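Local coordinates for petrobactin-binding protein YclQ (Bacillus subtilis subsp. subtilis str. 168, PDB 3GFV) that binds petrobactin, iron-free or ferric, and its 3,4-dihydroxybenzoate precursor, as the solute-binding component of an ABC transporter that takes up ferric-petrobactin, at residues 70-74 with 75-79; 146-149 with 150-154; 162-165 with 166-170. All coordinates share one frame; numbering follows the deposited sequence.

Contact 1 of 3, residues 70-74 with 75-79; sequences SKFKD and DKYAD
Asp74 O is gripped by two donors: the backbone N-H of Tyr77 at 3.1 Å, lying well above the carbonyl plane, and the ammonium of Lys62, which also bonds Tyr77 O. The first of these bonds closes a type I beta turn, Asp74 to Tyr77. With chi1 at -165° the carboxylate swings over the start of the turn, where Asp74 OD1 accepts the N-H of Lys76 at 2.8 Å, through the lone pair turned away from OD2 and with an N-H...O angle of 161°. This is an Asx turn superimposed on the type I beta turn, and it explains why aspartate suits the first position. Lys76 CG packs 3.1 Å from Asp74 OD1, while its NZ leads away toward Asp55, with which it forms a weak, long ion pair.

The chain reversal brings two rings together. Phe72 presents its edge to the face of Tyr77, ring centroids 4.8 Å apart and planes at 59°. Phe72 CD1 stands over the centre of the tyrosine ring, 3.6 Å from Tyr77 CE2, and Lys76 CG lies against the opposite face. Two large aromatics thus fill the buried side of a turn whose outer residues are charged. Phe72 rests on Leu45 of helix 42-50, and both rings meet Leu60 of strand 57-60. The turn leads into strand 78-79, at the edge of the parallel sheet in one lobe of the periplasmic-binding-protein fold.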
loop_
_atom_site.group_PDB
_atom_site.type_symbol
_atom_site.label_atom_id
_atom_site.label_comp_id
_atom_site.label_asym_id
_atom_site.label_seq_id
_atom_site.Cartn_x
_atom_site.Cartn_y
_atom_site.Cartn_z
ATOM N N SER A 70 -9.819 -10.164 4.967
ATOM C CA SER A 70 -10.102 -11.606 5.158
ATOM C C SER A 70 -11.479 -12.053 4.660
ATOM O O SER A 70 -11.683 -13.223 4.341
ATOM C CB SER A 70 -9.929 -12.008 6.632
ATOM O OG SER A 70 -10.777 -11.235 7.464
ATOM N N LYS A 71 -12.417 -11.120 4.585
ATOM C CA LYS A 71 -13.753 -11.437 4.081
ATOM C C LYS A 71 -13.666 -12.051 2.677
ATOM O O LYS A 71 -14.513 -12.843 2.278
ATOM C CB LYS A 71 -14.605 -10.168 4.043
ATOM C CG LYS A 71 -14.303 -9.300 2.836
ATOM C CD LYS A 71 -14.697 -7.858 3.077
ATOM C CE LYS A 71 -16.177 -7.732 3.337
ATOM N NZ LYS A 71 -16.513 -6.342 3.738
ATOM N N PHE A 72 -12.620 -11.695 1.938
ATOM C CA PHE A 72 -12.484 -12.162 0.557
ATOM C C PHE A 72 -12.044 -13.624 0.418
ATOM O O PHE A 72 -11.907 -14.131 -0.695
ATOM C CB PHE A 72 -11.593 -11.199 -0.237
ATOM C CG PHE A 72 -12.268 -9.874 -0.519
ATOM C CD1 PHE A 72 -13.260 -9.797 -1.482
ATOM C CD2 PHE A 72 -11.926 -8.732 0.183
ATOM C CE1 PHE A 72 -13.905 -8.588 -1.744
ATOM C CE2 PHE A 72 -12.565 -7.527 -0.072
ATOM C CZ PHE A 72 -13.556 -7.461 -1.045
ATOM N N LYS A 73 -11.862 -14.307 1.546
ATOM C CA LYS A 73 -11.604 -15.748 1.531
ATOM C C LYS A 73 -12.866 -16.511 1.118
ATOM O O LYS A 73 -12.802 -17.657 0.671
ATOM C CB LYS A 73 -11.132 -16.232 2.906
ATOM C CG LYS A 73 -9.849 -15.585 3.366
ATOM C CD LYS A 73 -9.335 -16.192 4.665
ATOM C CE LYS A 73 -8.009 -15.549 5.065
ATOM N NZ LYS A 73 -7.211 -16.406 5.989
ATOM N N ASP A 74 -14.017 -15.868 1.284
ATOM C CA ASP A 74 -15.296 -16.448 0.860
ATOM C C ASP A 74 -15.188 -17.047 -0.538
ATOM O O ASP A 74 -14.645 -16.426 -1.442
ATOM C CB ASP A 74 -16.395 -15.372 0.885
ATOM C CG ASP A 74 -17.796 -15.958 0.804
ATOM O OD1 ASP A 74 -18.171 -16.541 -0.241
ATOM O OD2 ASP A 74 -18.539 -15.807 1.794
ATOM N N ASP A 75 -15.701 -18.258 -0.721
ATOM C CA ASP A 75 -15.601 -18.916 -2.016
ATOM C C ASP A 75 -16.399 -18.226 -3.129
ATOM O O ASP A 75 -16.267 -18.592 -4.291
ATOM C CB ASP A 75 -16.005 -20.389 -1.904
ATOM C CG ASP A 75 -14.964 -21.216 -1.172
ATOM O OD1 ASP A 75 -13.791 -20.793 -1.146
ATOM O OD2 ASP A 75 -15.314 -22.284 -0.626
ATOM N N LYS A 76 -17.230 -17.236 -2.796
ATOM C CA LYS A 76 -17.951 -16.532 -3.860
ATOM C C LYS A 76 -16.940 -15.757 -4.718
ATOM O O LYS A 76 -17.217 -15.399 -5.858
ATOM C CB LYS A 76 -19.054 -15.609 -3.307
ATOM C CG LYS A 76 -18.544 -14.449 -2.476
ATOM C CD LYS A 76 -19.680 -13.550 -1.992
ATOM C CE LYS A 76 -20.012 -12.472 -3.013
ATOM N NZ LYS A 76 -20.692 -11.296 -2.385
ATOM N N TYR A 77 -15.763 -15.504 -4.159
ATOM C CA TYR A 77 -14.685 -14.858 -4.907
ATOM C C TYR A 77 -13.718 -15.938 -5.390
ATOM O O TYR A 77 -13.244 -16.743 -4.588
ATOM C CB TYR A 77 -13.936 -13.868 -4.001
ATOM C CG TYR A 77 -14.862 -12.890 -3.315
ATOM C CD1 TYR A 77 -15.470 -11.867 -4.034
ATOM C CD2 TYR A 77 -15.147 -13.000 -1.957
ATOM C CE1 TYR A 77 -16.332 -10.971 -3.418
ATOM C CE2 TYR A 77 -16.013 -12.108 -1.334
ATOM C CZ TYR A 77 -16.604 -11.096 -2.075
ATOM O OH TYR A 77 -17.467 -10.195 -1.474
ATOM N N ALA A 78 -13.436 -15.970 -6.688
ATOM C CA ALA A 78 -12.497 -16.960 -7.216
ATOM C C ALA A 78 -11.072 -16.632 -6.805
ATOM O O ALA A 78 -10.673 -15.467 -6.799
ATOM C CB ALA A 78 -12.607 -17.053 -8.744
ATOM N N ASP A 79 -10.308 -17.666 -6.455
ATOM C CA ASP A 79 -8.885 -17.505 -6.145
ATOM C C ASP A 79 -8.087 -17.562 -7.453
ATOM O O ASP A 79 -8.060 -18.602 -8.127
ATOM C CB ASP A 79 -8.436 -18.636 -5.216
ATOM C CG ASP A 79 -7.003 -18.468 -4.730
ATOM O OD1 ASP A 79 -6.341 -17.488 -5.121
ATOM O OD2 ASP A 79 -6.538 -19.330 -3.960
#

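Contact 2 of 3, residues 146-149 with 150-154; sequences EDKV and KDELA
Lys148 and Glu152, one helical turn apart, join their side chains in a salt bridge on a partly exposed flank of helix 146-170, where Glu152 also touches Leu281. Followed outward, the lysine leaves the backbone with CG anti to N (chi1 177°), and a bend at chi2 of 69° turns the rest of the chain along the helix toward Glu152. Its CB and CG make no close approach to the glutamate. CD is the first atom to near it, 4.0 Å from Glu152 OE2; CE follows at 3.6 Å from the same oxygen; and NZ ends the chain 3.0 Å from Glu152 OE2. The ammonium comes from above the carboxylate, 45° out of its plane. Glu152 does its share: CG, placed beside the backbone N by chi1, lies 3.2 Å from Lys148 O, and the bend at chi2 then turns the carboxylate toward the amine.

The buried side of the same turn is apolar. Val149 and Leu153 run alongside each other toward the same neighbours, with Val149 CG1 3.7 Å from Leu153 CD1. A branched valine and a leucine suit this face: Val149 packs on Ala136 and Leu153 on Phe132, both of helix 128-142, and Leu153 also reaches Leu281 of helix 281-296. Beneath both pairs run regular i to i+4 backbone bonds, among them Glu152 N to Lys148 O at 2.9 Å and Leu153 N to Val149 O at 2.8 Å.

The chemistry is that of an amphipathic helix: hydrocarbon joins it to neighbouring helices, while its partly exposed lysine and glutamate probably offset each other's charge. Being only partly screened from water, that ion pair probably contributes modestly to stability.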
loop_
_atom_site.group_PDB
_atom_site.type_symbol
_atom_site.label_atom_id
_atom_site.label_comp_id
_atom_site.label_asym_id
_atom_site.label_seq_id
_atom_site.Cartn_x
_atom_site.Cartn_y
_atom_site.Cartn_z
ATOM N N GLU A 146 -18.532 8.670 -8.292
ATOM C CA GLU A 146 -17.663 9.845 -8.299
ATOM C C GLU A 146 -17.848 10.719 -7.057
ATOM O O GLU A 146 -16.869 11.166 -6.460
ATOM C CB GLU A 146 -17.857 10.647 -9.595
ATOM C CG GLU A 146 -17.401 9.860 -10.827
ATOM C CD GLU A 146 -17.861 10.459 -12.143
ATOM O OE1 GLU A 146 -18.791 9.892 -12.753
ATOM O OE2 GLU A 146 -17.296 11.490 -12.568
ATOM N N ASP A 147 -19.090 10.943 -6.642
ATOM C CA ASP A 147 -19.312 11.773 -5.462
ATOM C C ASP A 147 -18.814 11.115 -4.173
ATOM O O ASP A 147 -18.222 11.773 -3.323
ATOM C CB ASP A 147 -20.776 12.166 -5.326
ATOM C CG ASP A 147 -21.219 13.103 -6.420
ATOM O OD1 ASP A 147 -20.350 13.815 -6.975
ATOM O OD2 ASP A 147 -22.433 13.128 -6.718
ATOM N N LYS A 148 -19.084 9.828 -4.007
ATOM C CA LYS A 148 -18.573 9.108 -2.845
ATOM C C LYS A 148 -17.053 9.184 -2.797
ATOM O O LYS A 148 -16.469 9.437 -1.740
ATOM C CB LYS A 148 -19.039 7.653 -2.889
ATOM C CG LYS A 148 -18.519 6.788 -1.766
ATOM C CD LYS A 148 -19.103 7.142 -0.426
ATOM C CE LYS A 148 -18.802 6.054 0.582
ATOM N NZ LYS A 148 -19.080 6.527 1.955
ATOM N N VAL A 149 -16.401 8.976 -3.936
ATOM C CA VAL A 149 -14.938 9.049 -3.943
ATOM C C VAL A 149 -14.462 10.451 -3.574
ATOM O O VAL A 149 -13.533 10.610 -2.781
ATOM C CB VAL A 149 -14.340 8.615 -5.287
ATOM C CG1 VAL A 149 -12.854 8.957 -5.348
ATOM C CG2 VAL A 149 -14.543 7.100 -5.496
ATOM N N LYS A 150 -15.116 11.473 -4.122
ATOM C CA LYS A 150 -14.697 12.841 -3.840
ATOM C C LYS A 150 -14.733 13.113 -2.340
ATOM O O LYS A 150 -13.797 13.682 -1.760
ATOM C CB LYS A 150 -15.598 13.844 -4.566
ATOM C CG LYS A 150 -15.273 15.288 -4.226
ATOM C CD LYS A 150 -16.295 16.242 -4.838
ATOM C CE LYS A 150 -15.843 17.692 -4.693
ATOM N NZ LYS A 150 -15.402 18.008 -3.299
ATOM N N ASP A 151 -15.824 12.699 -1.714
ATOM C CA ASP A 151 -16.018 12.911 -0.289
ATOM C C ASP A 151 -15.006 12.126 0.547
ATOM O O ASP A 151 -14.471 12.636 1.540
ATOM C CB ASP A 151 -17.444 12.532 0.107
ATOM C CG ASP A 151 -18.482 13.480 -0.469
ATOM O OD1 ASP A 151 -18.124 14.632 -0.819
ATOM O OD2 ASP A 151 -19.663 13.072 -0.579
ATOM N N GLU A 152 -14.744 10.884 0.156
ATOM C CA GLU A 152 -13.765 10.072 0.860
ATOM C C GLU A 152 -12.359 10.653 0.721
ATOM O O GLU A 152 -11.588 10.645 1.670
ATOM C CB GLU A 152 -13.796 8.626 0.348
ATOM C CG GLU A 152 -15.102 7.895 0.663
ATOM C CD GLU A 152 -15.383 7.837 2.159
ATOM O OE1 GLU A 152 -14.445 7.542 2.930
ATOM O OE2 GLU A 152 -16.540 8.082 2.563
ATOM N N LEU A 153 -12.028 11.158 -0.463
ATOM C CA LEU A 153 -10.712 11.762 -0.657
ATOM C C LEU A 153 -10.604 13.016 0.216
ATOM O O LEU A 153 -9.547 13.273 0.812
ATOM C CB LEU A 153 -10.480 12.101 -2.134
ATOM C CG LEU A 153 -10.216 10.871 -3.016
ATOM C CD1 LEU A 153 -10.096 11.259 -4.491
ATOM C CD2 LEU A 153 -8.970 10.104 -2.556
ATOM N N ALA A 154 -11.685 13.792 0.289
ATOM C CA ALA A 154 -11.688 14.964 1.152
ATOM C C ALA A 154 -11.431 14.619 2.617
ATOM O O ALA A 154 -10.647 15.301 3.294
ATOM C CB ALA A 154 -13.013 15.781 0.994
#

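Contact 3 of 3, residues 162-165 with 166-170; sequences DVKK and TAEKL
Lys164 places CG opposite its backbone N (chi1 176°), while Glu168 holds CG beside the N (chi1 -70°), and the two chains lean toward each other across one turn of helix 146-170, the long helix that links the two lobes in this class of binding protein. The lysine meets the carboxylate oxygen mainly with its carbons: Lys164 CE lies 3.4 Å from Glu168 OE2, whereas NZ stands 3.8 Å from that oxygen, a long salt bridge. The outermost lysine torsion, 138°, turns the amine somewhat aside, so attraction here is probably diffuse. Long flexible chains suit this exposed side.

On the inner side the residues shrink. Ala167, with only a methyl group, brings CB to 3.4 Å from Val163 O, and Val163 and Ala167 both rest on Leu295 of helix 281-296. Asp162, in the conformer given here, forms a salt bridge with Lys292 of that same helix. Backbone bonds from Ala167 N to Val163 O (2.8 Å) and from Glu168 N to Lys164 O (2.9 Å) keep the turns regular. Elsewhere on the surface two lysines run obliquely past each other, with Lys169 NZ lying against the hydrocarbon of Lys165, 3.7 Å from its CG.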
loop_
_atom_site.group_PDB
_atom_site.type_symbol
_atom_site.label_atom_id
_atom_site.label_comp_id
_atom_site.label_asym_id
_atom_site.label_seq_id
_atom_site.Cartn_x
_atom_site.Cartn_y
_atom_site.Cartn_z
ATOM N N ASP A 162 -4.127 16.577 9.520
ATOM C CA ASP A 162 -4.060 16.376 10.966
ATOM C C ASP A 162 -2.792 15.615 11.413
ATOM O O ASP A 162 -2.159 15.983 12.411
ATOM C CB ASP A 162 -5.334 15.667 11.452
ATOM C CG ASP A 162 -5.267 15.280 12.921
ATOM O OD1 ASP A 162 -5.325 16.184 13.787
ATOM O OD2 ASP A 162 -5.168 14.064 13.210
ATOM N N VAL A 163 -2.417 14.557 10.698
ATOM C CA VAL A 163 -1.217 13.812 11.085
ATOM C C VAL A 163 0.040 14.627 10.786
ATOM O O VAL A 163 1.003 14.614 11.558
ATOM C CB VAL A 163 -1.127 12.401 10.448
ATOM C CG1 VAL A 163 -0.854 12.491 8.960
ATOM C CG2 VAL A 163 -0.010 11.566 11.141
ATOM N N LYS A 164 0.007 15.372 9.692
ATOM C CA LYS A 164 1.135 16.208 9.322
ATOM C C LYS A 164 1.354 17.294 10.375
ATOM O O LYS A 164 2.497 17.566 10.766
ATOM C CB LYS A 164 0.937 16.807 7.930
ATOM C CG LYS A 164 2.018 17.779 7.507
ATOM C CD LYS A 164 1.875 18.165 6.040
ATOM C CE LYS A 164 2.437 19.566 5.805
ATOM N NZ LYS A 164 3.223 19.655 4.548
ATOM N N LYS A 165 0.270 17.903 10.841
ATOM C CA LYS A 165 0.384 18.908 11.898
ATOM C C LYS A 165 0.998 18.295 13.165
ATOM O O LYS A 165 1.909 18.873 13.770
ATOM C CB LYS A 165 -0.963 19.592 12.177
ATOM C CG LYS A 165 -0.834 20.810 13.065
ATOM C CD LYS A 165 -2.072 21.698 13.012
ATOM C CE LYS A 165 -2.026 22.643 11.824
ATOM N NZ LYS A 165 -3.185 23.569 11.854
ATOM N N THR A 166 0.525 17.113 13.539
ATOM C CA THR A 166 1.063 16.386 14.683
ATOM C C THR A 166 2.546 16.092 14.481
ATOM O O THR A 166 3.363 16.284 15.393
ATOM C CB THR A 166 0.308 15.056 14.880
ATOM O OG1 THR A 166 -1.063 15.334 15.200
ATOM C CG2 THR A 166 0.936 14.231 15.987
ATOM N N ALA A 167 2.898 15.603 13.295
ATOM C CA ALA A 167 4.299 15.258 13.025
ATOM C C ALA A 167 5.197 16.492 13.154
ATOM O O ALA A 167 6.303 16.416 13.690
ATOM C CB ALA A 167 4.451 14.640 11.642
ATOM N N GLU A 168 4.722 17.621 12.639
ATOM C CA GLU A 168 5.530 18.842 12.632
ATOM C C GLU A 168 5.627 19.492 14.012
ATOM O O GLU A 168 6.625 20.151 14.320
ATOM C CB GLU A 168 5.029 19.811 11.549
ATOM C CG GLU A 168 5.341 19.263 10.144
ATOM C CD GLU A 168 4.747 20.084 9.001
ATOM O OE1 GLU A 168 3.937 20.996 9.266
ATOM O OE2 GLU A 168 5.100 19.804 7.832
ATOM N N LYS A 169 4.614 19.284 14.851
ATOM C CA LYS A 169 4.645 19.794 16.224
ATOM C C LYS A 169 5.762 19.200 17.067
ATOM O O LYS A 169 6.298 19.860 17.957
ATOM C CB LYS A 169 3.312 19.540 16.931
ATOM C CG LYS A 169 2.351 20.707 16.875
ATOM C CD LYS A 169 0.891 20.293 17.063
ATOM C CE LYS A 169 -0.010 21.534 16.989
ATOM N NZ LYS A 169 -1.440 21.297 16.667
ATOM N N LEU A 170 6.107 17.948 16.791
ATOM C CA LEU A 170 6.982 17.169 17.650
ATOM C C LEU A 170 8.407 17.647 17.612
ATOM O O LEU A 170 9.122 17.520 18.611
ATOM C CB LEU A 170 6.951 15.704 17.199
ATOM C CG LEU A 170 5.714 14.923 17.625
ATOM C CD1 LEU A 170 5.728 13.559 16.941
ATOM C CD2 LEU A 170 5.686 14.749 19.137
#

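How the contacts relate
Contacts 2 and 3 lie on one element, helix 146-170, with centres about 24 Å apart, and share a plan: a lysine-glutamate pair one turn apart outside, small or branched apolar residues inside. Both inner faces meet helix 281-296, and contact 2 also packs on helix 128-142. Their ion pairs differ, a close one in 146-154 and a loose one in 162-170. Contact 1 belongs to a turn leading into an edge strand of the parallel sheet, about 38 Å from contact 3 between centres and across the chain's centre from it. There aromatic rings make the buried part, and a carboxylate gripping the backbone replaces the ion pair. None of the three is wholly core.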